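PDB 3IWA: FAD-dependent pyridine nucleotide-disulphide oxidoreductase from Desulfovibrio vulgaris, which probably uses a bound FAD to pass electrons between a pyridine nucleotide and a disulphide or related acceptor. Local coordinates for residues A[142-147]-A[171-176]; A[199-204]-A[366-371]; A[211-214]-A[218-221]; A[274-279]-A[289-294]. All blocks are in the same frame, centred on the assembly; numbering follows the deposited sequence.

Contact 1. Residues A[142-147]-A[171-176]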
loop_
_atom_site.group_PDB
_atom_site.type_symbol
_atom_site.label_atom_id
_atom_site.label_comp_id
_atom_site.label_asym_id
_atom_site.label_seq_id
_atom_site.Cartn_x
_atom_site.Cartn_y
_atom_site.Cartn_z
ATOM N N THR A 142 -22.882 13.049 -11.872
ATOM C CA THR A 142 -21.495 13.506 -12.102
ATOM C C THR A 142 -20.520 13.156 -10.978
ATOM O O THR A 142 -19.323 13.399 -11.088
ATOM C CB THR A 142 -21.420 15.054 -12.289
ATOM O OG1 THR A 142 -21.792 15.721 -11.060
ATOM C CG2 THR A 142 -22.307 15.515 -13.463
ATOM N N ASN A 143 -21.038 12.642 -9.878
ATOM C CA ASN A 143 -20.200 12.299 -8.735
ATOM C C ASN A 143 -20.905 11.287 -7.828
ATOM O O ASN A 143 -22.117 11.059 -7.935
ATOM C CB ASN A 143 -19.765 13.570 -7.962
ATOM C CG ASN A 143 -20.936 14.292 -7.289
ATOM O OD1 ASN A 143 -21.643 13.711 -6.475
ATOM N ND2 ASN A 143 -21.120 15.565 -7.614
ATOM N N LEU A 144 -20.120 10.685 -6.947
ATOM C CA LEU A 144 -20.568 9.605 -6.081
ATOM C C LEU A 144 -21.649 10.031 -5.098
ATOM O O LEU A 144 -22.495 9.214 -4.708
ATOM C CB LEU A 144 -19.366 9.056 -5.285
ATOM C CG LEU A 144 -18.474 8.090 -6.034
ATOM C CD1 LEU A 144 -17.540 7.410 -5.024
ATOM C CD2 LEU A 144 -19.363 7.037 -6.738
ATOM N N ASP A 145 -21.608 11.293 -4.674
ATOM C CA ASP A 145 -22.661 11.848 -3.814
ATOM C C ASP A 145 -23.966 11.900 -4.555
ATOM O O ASP A 145 -25.011 11.591 -3.998
ATOM C CB ASP A 145 -22.324 13.271 -3.346
ATOM C CG ASP A 145 -21.298 13.300 -2.217
ATOM O OD1 ASP A 145 -20.911 12.207 -1.715
ATOM O OD2 ASP A 145 -20.887 14.430 -1.837
ATOM N N GLU A 146 -23.904 12.332 -5.806
ATOM C CA GLU A 146 -25.088 12.384 -6.670
ATOM C C GLU A 146 -25.629 10.955 -6.874
ATOM O O GLU A 146 -26.834 10.736 -6.887
ATOM C CB GLU A 146 -24.734 13.008 -8.021
ATOM C CG GLU A 146 -25.594 14.158 -8.469
ATOM C CD GLU A 146 -24.822 15.081 -9.398
ATOM O OE1 GLU A 146 -24.044 15.919 -8.898
ATOM O OE2 GLU A 146 -24.976 14.964 -10.624
ATOM N N ALA A 147 -24.708 10.009 -7.046
ATOM C CA ALA A 147 -25.029 8.595 -7.224
ATOM C C ALA A 147 -25.853 8.073 -6.047
ATOM O O ALA A 147 -26.921 7.488 -6.237
ATOM C CB ALA A 147 -23.741 7.778 -7.380
ATOM N N GLY A 171 -21.032 4.924 -13.935
ATOM C CA GLY A 171 -21.958 4.002 -14.587
ATOM C C GLY A 171 -21.992 2.623 -13.936
ATOM O O GLY A 171 -23.056 2.074 -13.652
ATOM N N LEU A 172 -20.824 2.054 -13.686
ATOM C CA LEU A 172 -20.785 0.694 -13.193
ATOM C C LEU A 172 -21.286 0.632 -11.775
ATOM O O LEU A 172 -22.016 -0.274 -11.441
ATOM C CB LEU A 172 -19.380 0.102 -13.280
ATOM C CG LEU A 172 -18.776 -0.125 -14.664
ATOM C CD1 LEU A 172 -17.716 -1.202 -14.505
ATOM C CD2 LEU A 172 -19.817 -0.544 -15.651
ATOM N N GLU A 173 -20.904 1.593 -10.936
ATOM C CA GLU A 173 -21.422 1.617 -9.550
ATOM C C GLU A 173 -22.956 1.728 -9.535
ATOM O O GLU A 173 -23.605 1.103 -8.710
ATOM C CB GLU A 173 -20.817 2.762 -8.718
ATOM C CG GLU A 173 -19.266 2.783 -8.614
ATOM C CD GLU A 173 -18.754 2.146 -7.330
ATOM O OE1 GLU A 173 -18.963 0.916 -7.151
ATOM O OE2 GLU A 173 -18.139 2.873 -6.505
ATOM N N MET A 174 -23.513 2.548 -10.434
ATOM C CA MET A 174 -24.964 2.700 -10.533
ATOM C C MET A 174 -25.579 1.387 -11.043
ATOM O O MET A 174 -26.600 0.955 -10.527
ATOM C CB MET A 174 -25.367 3.865 -11.452
ATOM C CG MET A 174 -25.204 5.269 -10.856
ATOM S SD MET A 174 -26.434 5.755 -9.633
ATOM C CE MET A 174 -27.731 4.563 -9.904
ATOM N N ALA A 175 -24.955 0.759 -12.037
ATOM C CA ALA A 175 -25.482 -0.519 -12.567
ATOM C C ALA A 175 -25.733 -1.499 -11.432
ATOM O O ALA A 175 -26.810 -2.082 -11.307
ATOM C CB ALA A 175 -24.520 -1.139 -13.574
ATOM N N VAL A 176 -24.687 -1.660 -10.621
ATOM C CA VAL A 176 -24.653 -2.599 -9.512
ATOM C C VAL A 176 -25.690 -2.220 -8.450
ATOM O O VAL A 176 -26.465 -3.049 -8.044
ATOM C CB VAL A 176 -23.235 -2.647 -8.893
ATOM C CG1 VAL A 176 -23.232 -3.413 -7.569
ATOM C CG2 VAL A 176 -22.242 -3.261 -9.884
#
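Asn143 OD1 accepts the backbone N of Glu146 at 2.7 Å and so caps helix 144-153, whose Leu144 and Ala147 lean on Glu173 and Met174 of helix 169-182. Both helices belong to a Rossmann-type domain, and Gly171 is the last glycine of a GxGxxG pattern consistent with a dinucleotide-binding turn. The cap bond is fairly straight at the hydrogen (158°), with the donor tilted 28° from the carbonyl plane of the Asn143 amide. The turn before it is tied as well, since Glu146 OE2 takes Thr142 N at 3.1 Å from well above the carboxylate plane. Capping and turn bonds thus fix the helix start, while no hydrogen bond crosses to the partner helix. Contact there is made at two places. Leu144 swings CD2 round to within 4.3 Å of Glu173 OE2, a loose meeting on the more exposed side. On the buried side Met174 supplies the touching atom: its CG lies beside its own backbone N (chi1 -76°) and the chain bends again at chi2, which brings the sulphur to Ala147. There Met174 SD lies 4.1 Å from Ala147 CB and 3.8 Å from Ala147 O.

Contact 2. Residues A[199-204]-A[366-371]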
loop_
_atom_site.group_PDB
_atom_site.type_symbol
_atom_site.label_atom_id
_atom_site.label_comp_id
_atom_site.label_asym_id
_atom_site.label_seq_id
_atom_site.Cartn_x
_atom_site.Cartn_y
_atom_site.Cartn_z
ATOM N N PHE A 199 -9.420 3.281 -17.355
ATOM C CA PHE A 199 -9.210 2.828 -15.978
ATOM C C PHE A 199 -8.649 1.394 -15.873
ATOM O O PHE A 199 -7.774 1.152 -15.043
ATOM C CB PHE A 199 -10.502 2.908 -15.178
ATOM C CG PHE A 199 -10.880 4.319 -14.744
ATOM C CD1 PHE A 199 -11.040 4.618 -13.398
ATOM C CD2 PHE A 199 -11.093 5.333 -15.683
ATOM C CE1 PHE A 199 -11.383 5.890 -12.991
ATOM C CE2 PHE A 199 -11.437 6.619 -15.283
ATOM C CZ PHE A 199 -11.582 6.896 -13.931
ATOM N N THR A 200 -9.177 0.452 -16.665
ATOM C CA THR A 200 -8.553 -0.857 -16.830
ATOM C C THR A 200 -8.195 -1.076 -18.295
ATOM O O THR A 200 -8.747 -0.414 -19.169
ATOM C CB THR A 200 -9.445 -2.011 -16.380
ATOM O OG1 THR A 200 -10.467 -2.199 -17.354
ATOM C CG2 THR A 200 -10.060 -1.761 -15.006
ATOM N N SER A 201 -7.269 -2.001 -18.566
ATOM C CA SER A 201 -7.025 -2.459 -19.956
ATOM C C SER A 201 -8.253 -3.176 -20.535
ATOM O O SER A 201 -9.142 -3.586 -19.798
ATOM C CB SER A 201 -5.835 -3.440 -20.027
ATOM O OG SER A 201 -6.178 -4.667 -19.383
ATOM N N LYS A 202 -8.273 -3.366 -21.846
ATOM C CA LYS A 202 -9.319 -4.173 -22.514
ATOM C C LYS A 202 -9.404 -5.593 -21.942
ATOM O O LYS A 202 -10.479 -6.065 -21.569
ATOM C CB LYS A 202 -9.052 -4.220 -24.023
ATOM C CG LYS A 202 -10.283 -4.557 -24.856
ATOM C CD LYS A 202 -10.088 -4.305 -26.353
ATOM C CE LYS A 202 -11.142 -5.099 -27.176
ATOM N NZ LYS A 202 -10.737 -5.290 -28.614
ATOM N N SER A 203 -8.254 -6.245 -21.796
ATOM C CA SER A 203 -8.188 -7.608 -21.275
ATOM C C SER A 203 -8.742 -7.708 -19.841
ATOM O O SER A 203 -9.528 -8.619 -19.509
ATOM C CB SER A 203 -6.744 -8.143 -21.365
ATOM O OG SER A 203 -5.859 -7.606 -20.371
ATOM N N LEU A 204 -8.369 -6.749 -18.996
ATOM C CA LEU A 204 -8.880 -6.735 -17.636
ATOM C C LEU A 204 -10.380 -6.352 -17.567
ATOM O O LEU A 204 -11.139 -6.850 -16.725
ATOM C CB LEU A 204 -8.054 -5.801 -16.746
ATOM C CG LEU A 204 -8.372 -6.049 -15.268
ATOM C CD1 LEU A 204 -8.082 -7.539 -14.914
ATOM C CD2 LEU A 204 -7.584 -5.120 -14.393
ATOM N N ALA A 366 4.826 1.451 -24.316
ATOM C CA ALA A 366 4.472 0.795 -23.070
ATOM C C ALA A 366 4.146 -0.646 -23.275
ATOM O O ALA A 366 3.660 -1.023 -24.317
ATOM C CB ALA A 366 3.278 1.472 -22.457
ATOM N N VAL A 367 4.351 -1.446 -22.238
ATOM C CA VAL A 367 3.958 -2.835 -22.271
ATOM C C VAL A 367 3.128 -3.168 -21.043
ATOM O O VAL A 367 3.384 -2.688 -19.951
ATOM C CB VAL A 367 5.195 -3.776 -22.419
ATOM C CG1 VAL A 367 6.447 -3.128 -21.887
ATOM C CG2 VAL A 367 4.981 -5.060 -21.706
ATOM N N ASN A 368 2.110 -3.975 -21.247
ATOM C CA ASN A 368 1.258 -4.440 -20.202
ATOM C C ASN A 368 1.695 -5.841 -19.782
ATOM O O ASN A 368 1.600 -6.790 -20.565
ATOM C CB ASN A 368 -0.173 -4.491 -20.720
ATOM C CG ASN A 368 -1.214 -4.424 -19.618
ATOM O OD1 ASN A 368 -2.223 -5.112 -19.676
ATOM N ND2 ASN A 368 -0.997 -3.574 -18.633
ATOM N N VAL A 369 2.164 -5.960 -18.547
ATOM C CA VAL A 369 2.584 -7.232 -17.956
ATOM C C VAL A 369 1.534 -7.746 -16.964
ATOM O O VAL A 369 1.169 -7.057 -16.040
ATOM C CB VAL A 369 3.905 -6.988 -17.204
ATOM C CG1 VAL A 369 4.400 -8.238 -16.519
ATOM C CG2 VAL A 369 4.941 -6.446 -18.156
ATOM N N HIS A 370 1.054 -8.958 -17.139
ATOM C CA HIS A 370 0.066 -9.504 -16.214
ATOM C C HIS A 370 0.621 -10.660 -15.378
ATOM O O HIS A 370 1.528 -11.351 -15.769
ATOM C CB HIS A 370 -1.196 -9.947 -16.947
ATOM C CG HIS A 370 -0.924 -10.841 -18.101
ATOM N ND1 HIS A 370 -0.878 -12.215 -17.978
ATOM C CD2 HIS A 370 -0.628 -10.565 -19.395
ATOM C CE1 HIS A 370 -0.579 -12.751 -19.152
ATOM N NE2 HIS A 370 -0.424 -11.772 -20.029
ATOM N N VAL A 371 0.025 -10.841 -14.220
ATOM C CA VAL A 371 0.380 -11.863 -13.295
ATOM C C VAL A 371 -0.902 -12.305 -12.643
ATOM O O VAL A 371 -1.744 -11.465 -12.335
ATOM C CB VAL A 371 1.291 -11.287 -12.217
ATOM C CG1 VAL A 371 1.293 -12.189 -11.049
ATOM C CG2 VAL A 371 2.710 -11.055 -12.770
#
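Ser201 and Asn368 meet where the N-terminus of helix 202-214, in the probable nucleotide-binding part of the chain, abuts strand 366-372 at one margin of the antiparallel sheet of the dimerisation domain. Ser201 is the N-cap of the helix. The hydrogen bonds come first: Ser201 OG receives Leu204 N at 3.0 Å, nearly straight at 163°, and also accepts from Gln389 NE2 of the neighbouring strand 386-393. These two donors grip the hydroxyl oxygen, which is held over the helix start by a chi1 of 68° that places it between backbone N and carbonyl carbon. A further bond within the loop, Thr200 OG1 to Ser201 O at 3.1 Å, ties the residue before the cap. Glu357 OE2 takes Lys202 N, adding helix 356-361 to the same corner. Between the two segments themselves there is a loose approach of polar groups and no hydrogen bond. Asn368, its CG anti to the backbone N (chi1 -157°), extends its amide toward the helix start and packs on Gln389 and Val391 of strand 386-393. Its OD1 stands 4.0 Å from Ser201 CB and equally far from Ser201 OG; Ser203 OG is more distant from Asn368 OD1, at 4.5 Å.

Contact 3. Residues A[211-214]-A[218-221]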
loop_
_atom_site.group_PDB
_atom_site.type_symbol
_atom_site.label_atom_id
_atom_site.label_comp_id
_atom_site.label_asym_id
_atom_site.label_seq_id
_atom_site.Cartn_x
_atom_site.Cartn_y
_atom_site.Cartn_z
ATOM N N ASP A 211 -18.453 -10.108 -14.408
ATOM C CA ASP A 211 -19.079 -9.910 -13.129
ATOM C C ASP A 211 -20.444 -9.284 -13.357
ATOM O O ASP A 211 -21.408 -9.714 -12.739
ATOM C CB ASP A 211 -18.214 -9.062 -12.187
ATOM C CG ASP A 211 -18.795 -8.979 -10.761
ATOM O OD1 ASP A 211 -19.763 -8.222 -10.564
ATOM O OD2 ASP A 211 -18.303 -9.650 -9.825
ATOM N N LEU A 212 -20.548 -8.305 -14.258
ATOM C CA LEU A 212 -21.845 -7.654 -14.492
ATOM C C LEU A 212 -22.855 -8.597 -15.196
ATOM O O LEU A 212 -24.001 -8.709 -14.779
ATOM C CB LEU A 212 -21.698 -6.362 -15.300
ATOM C CG LEU A 212 -20.812 -5.222 -14.778
ATOM C CD1 LEU A 212 -21.089 -4.027 -15.635
ATOM C CD2 LEU A 212 -21.041 -4.888 -13.307
ATOM N N GLU A 213 -22.423 -9.248 -16.267
ATOM C CA GLU A 213 -23.314 -10.069 -17.060
ATOM C C GLU A 213 -23.831 -11.310 -16.341
ATOM O O GLU A 213 -24.939 -11.765 -16.615
ATOM C CB GLU A 213 -22.640 -10.486 -18.339
ATOM C CG GLU A 213 -22.376 -9.339 -19.254
ATOM C CD GLU A 213 -21.457 -9.729 -20.374
ATOM O OE1 GLU A 213 -20.655 -10.664 -20.158
ATOM O OE2 GLU A 213 -21.534 -9.102 -21.459
ATOM N N LYS A 214 -23.046 -11.845 -15.421
ATOM C CA LYS A 214 -23.453 -13.042 -14.728
ATOM C C LYS A 214 -24.386 -12.705 -13.565
ATOM O O LYS A 214 -25.066 -13.587 -13.018
ATOM C CB LYS A 214 -22.235 -13.868 -14.316
ATOM C CG LYS A 214 -21.920 -13.981 -12.845
ATOM C CD LYS A 214 -20.675 -14.894 -12.672
ATOM C CE LYS A 214 -20.535 -15.521 -11.288
ATOM N NZ LYS A 214 -19.068 -15.611 -10.901
ATOM N N VAL A 218 -26.974 -6.446 -18.410
ATOM C CA VAL A 218 -26.584 -6.563 -19.794
ATOM C C VAL A 218 -25.639 -5.421 -20.129
ATOM O O VAL A 218 -25.877 -4.262 -19.720
ATOM C CB VAL A 218 -27.815 -6.496 -20.714
ATOM C CG1 VAL A 218 -27.396 -6.534 -22.204
ATOM C CG2 VAL A 218 -28.794 -7.644 -20.366
ATOM N N VAL A 219 -24.597 -5.732 -20.905
ATOM C CA VAL A 219 -23.614 -4.738 -21.330
ATOM C C VAL A 219 -23.462 -4.644 -22.841
ATOM O O VAL A 219 -23.253 -5.630 -23.506
ATOM C CB VAL A 219 -22.243 -5.034 -20.692
ATOM C CG1 VAL A 219 -21.234 -3.958 -21.073
ATOM C CG2 VAL A 219 -22.386 -5.143 -19.176
ATOM N N HIS A 220 -23.543 -3.445 -23.387
ATOM C CA HIS A 220 -23.293 -3.256 -24.800
ATOM C C HIS A 220 -22.159 -2.276 -24.927
ATOM O O HIS A 220 -22.236 -1.170 -24.383
ATOM C CB HIS A 220 -24.532 -2.717 -25.549
ATOM C CG HIS A 220 -25.729 -3.623 -25.482
ATOM N ND1 HIS A 220 -25.750 -4.875 -26.054
ATOM C CD2 HIS A 220 -26.944 -3.458 -24.899
ATOM C CE1 HIS A 220 -26.922 -5.442 -25.821
ATOM N NE2 HIS A 220 -27.664 -4.603 -25.121
ATOM N N THR A 221 -21.120 -2.694 -25.647
ATOM C CA THR A 221 -19.974 -1.858 -26.001
ATOM C C THR A 221 -19.925 -1.576 -27.513
ATOM O O THR A 221 -20.639 -2.188 -28.309
ATOM C CB THR A 221 -18.639 -2.512 -25.513
ATOM O OG1 THR A 221 -18.553 -3.870 -25.953
ATOM C CG2 THR A 221 -18.562 -2.487 -23.985
HETATM O O HOH W 1 -24.406 -8.253 -22.130
#
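Leu212 and Val219 form the close-packed part of this contact, and Glu213 with a water its looser, wetter margin. On the tight side the two apolar side chains cross at about a right angle, and Val219 CG2 meets Leu212 at two points: CD1 at 3.9 Å and CB at 4.1 Å. In Val219 CG1 is anti to the backbone N (chi1 -177°), which leaves CG2 anti to the carbonyl carbon and turned to the helix. Glu213 also crosses Val219 roughly at right angles, but at looser distances, Glu213 CG 4.2 Å from Val219 CG2 and Glu213 OE2 4.2 Å from Val219 CB. Beyond CG the glutamate extends to a carboxylate near solvent. Water 1 bridges the gap there: it accepts from Val219 N at 2.8 Å and donates to Glu213 OE2 at 3.1 Å. The same OE2 makes a salt bridge with Arg209 one turn earlier, so a cation as well as the water holds it. Helix 202-214 is the crossover of a beta-alpha-beta unit between strands 185-189 and 218-220; Val218 and His220 hydrogen-bond through their backbones to strand 185-189, His220 also to Glu190 beyond it, and Leu212 continues inward to Leu172 and Val176 of helix 169-182.

Contact 4. Residues A[274-279]-A[289-294]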
loop_
_atom_site.group_PDB
_atom_site.type_symbol
_atom_site.label_atom_id
_atom_site.label_comp_id
_atom_site.label_asym_id
_atom_site.label_seq_id
_atom_site.Cartn_x
_atom_site.Cartn_y
_atom_site.Cartn_z
ATOM N N GLY A 274 -11.804 23.967 -20.183
ATOM C CA GLY A 274 -12.531 24.841 -19.240
ATOM C C GLY A 274 -12.207 24.616 -17.761
ATOM O O GLY A 274 -12.868 25.179 -16.890
ATOM N N ALA A 275 -11.211 23.775 -17.465
ATOM C CA ALA A 275 -10.866 23.479 -16.071
ATOM C C ALA A 275 -10.074 24.653 -15.527
ATOM O O ALA A 275 -9.200 25.168 -16.204
ATOM C CB ALA A 275 -10.069 22.170 -15.947
ATOM N N ILE A 276 -10.411 25.095 -14.319
ATOM C CA ILE A 276 -9.690 26.183 -13.647
ATOM C C ILE A 276 -8.252 25.739 -13.323
ATOM O O ILE A 276 -8.035 24.657 -12.764
ATOM C CB ILE A 276 -10.406 26.582 -12.368
ATOM C CG1 ILE A 276 -11.785 27.191 -12.672
ATOM C CG2 ILE A 276 -9.573 27.534 -11.561
ATOM C CD1 ILE A 276 -12.636 27.382 -11.447
ATOM N N ILE A 277 -7.280 26.565 -13.702
ATOM C CA ILE A 277 -5.887 26.253 -13.504
ATOM C C ILE A 277 -5.505 26.765 -12.137
ATOM O O ILE A 277 -5.687 27.937 -11.843
ATOM C CB ILE A 277 -5.008 26.875 -14.595
ATOM C CG1 ILE A 277 -5.301 26.234 -15.954
ATOM C CG2 ILE A 277 -3.486 26.755 -14.259
ATOM C CD1 ILE A 277 -4.565 26.949 -17.104
ATOM N N VAL A 278 -4.985 25.873 -11.298
ATOM C CA VAL A 278 -4.518 26.234 -9.959
ATOM C C VAL A 278 -3.065 25.836 -9.708
ATOM O O VAL A 278 -2.553 24.873 -10.274
ATOM C CB VAL A 278 -5.406 25.597 -8.891
ATOM C CG1 VAL A 278 -6.835 26.125 -9.036
ATOM C CG2 VAL A 278 -5.367 24.083 -8.996
ATOM N N ASP A 279 -2.403 26.569 -8.818
ATOM C CA ASP A 279 -1.085 26.171 -8.365
ATOM C C ASP A 279 -1.217 25.111 -7.261
ATOM O O ASP A 279 -2.336 24.691 -6.918
ATOM C CB ASP A 279 -0.272 27.401 -7.929
ATOM C CG ASP A 279 -0.713 27.988 -6.604
ATOM O OD1 ASP A 279 -1.563 27.397 -5.886
ATOM O OD2 ASP A 279 -0.191 29.092 -6.287
ATOM N N ILE A 289 -8.385 33.851 -4.707
ATOM C CA ILE A 289 -9.411 32.904 -5.101
ATOM C C ILE A 289 -8.829 31.510 -5.266
ATOM O O ILE A 289 -7.934 31.311 -6.076
ATOM C CB ILE A 289 -10.075 33.319 -6.407
ATOM C CG1 ILE A 289 -10.669 34.749 -6.257
ATOM C CG2 ILE A 289 -11.139 32.300 -6.769
ATOM C CD1 ILE A 289 -11.365 35.270 -7.502
ATOM N N PHE A 290 -9.373 30.567 -4.495
ATOM C CA PHE A 290 -8.980 29.163 -4.532
ATOM C C PHE A 290 -10.066 28.398 -5.274
ATOM O O PHE A 290 -11.177 28.861 -5.338
ATOM C CB PHE A 290 -8.829 28.569 -3.108
ATOM C CG PHE A 290 -7.781 29.265 -2.241
ATOM C CD1 PHE A 290 -8.124 30.376 -1.470
ATOM C CD2 PHE A 290 -6.481 28.795 -2.192
ATOM C CE1 PHE A 290 -7.174 31.019 -0.690
ATOM C CE2 PHE A 290 -5.508 29.421 -1.422
ATOM C CZ PHE A 290 -5.839 30.533 -0.663
ATOM N N ALA A 291 -9.715 27.208 -5.779
ATOM C CA ALA A 291 -10.592 26.313 -6.504
ATOM C C ALA A 291 -10.101 24.886 -6.277
ATOM O O ALA A 291 -8.913 24.651 -6.136
ATOM C CB ALA A 291 -10.577 26.645 -8.006
ATOM N N GLY A 292 -11.021 23.940 -6.222
ATOM C CA GLY A 292 -10.665 22.527 -6.205
ATOM C C GLY A 292 -11.801 21.632 -6.676
ATOM O O GLY A 292 -12.864 22.115 -7.072
ATOM N N GLY A 293 -11.568 20.320 -6.630
ATOM C CA GLY A 293 -12.603 19.329 -6.909
ATOM C C GLY A 293 -12.646 19.094 -8.402
ATOM O O GLY A 293 -11.622 19.165 -9.065
ATOM N N ASP A 294 -13.830 18.842 -8.937
ATOM C CA ASP A 294 -13.981 18.532 -10.366
ATOM C C ASP A 294 -13.985 19.744 -11.323
ATOM O O ASP A 294 -14.367 19.582 -12.483
ATOM C CB ASP A 294 -15.312 17.814 -10.623
ATOM C CG ASP A 294 -15.567 16.641 -9.704
ATOM O OD1 ASP A 294 -14.634 16.122 -9.052
ATOM O OD2 ASP A 294 -16.749 16.225 -9.662
#
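Ala291 puts its single methyl between two branched side chains, Ile276 and Val278, that descend on it from the facing segment. Ala291 CB lies 3.8 Å from Ile276 CG2 and 3.9 Å from Val278 CG1, with Ile276 CD1 only slightly farther off at 4.1 Å. Val278 CG1 also rests against the backbone, 3.9 Å from Ala291 O. In Ile276 a chi1 of -65° puts CG1 beside the backbone N and CG2 anti to it, and CD1 at the end of the CG1 branch also reaches the alanine. In Val278 it is CG1, beside its own backbone N, that makes the touch. The alternation of an extended chain organises this shell: Ile276 and Val278 point toward Ala291, whereas Ile277 between them points away, as does Phe290 on the facing segment.

Farther out, Val296 of strand 296-299 packs on both Val278 and Ala291, and backbone bonds from Ile276 to Cys295 and Thr297 hold the first segment in its own small sheet. The second segment is fixed separately: Phe290 bonds through its backbone to Leu117 and Leu119, placing strand 289-291 at one margin of the parallel sheet, and its ring packs on helix 314-326. The Ala-Gly-Gly-Asp run that follows Phe290 resembles the FAD-binding motif of this flavoenzyme family, in which the aspartate commonly reaches the flavin's ribityl chain. The side-chain contact is apolar and no hydrogen bond links the segments, so shape fit rather than directed bonds joins them, with Val296 adding to the packing.

In the fold
Contacts 1 and 3 touch through packing of helix 169-182 on helix 202-214: Leu172 CD2 lies 3.7 Å from Leu212 CD1 and Val176 CG2 lies 4.0 Å from Leu212 CD2. Contacts 2 and 3 use the start and the end of helix 202-214, with centres 20 Å apart, so this helix links the probable nucleotide-binding domain to the dimerisation domain. Contact 4 belongs to the probable FAD-binding part, its centre 36 Å from that of contact 3; Asp294 of its 289-294 segment would lie near the flavin, as in relatives. It comes close to contact 1, Thr142 O standing 4.1 Å from Asp294 OD2, consistent with a junction of two dinucleotide-binding-type folds.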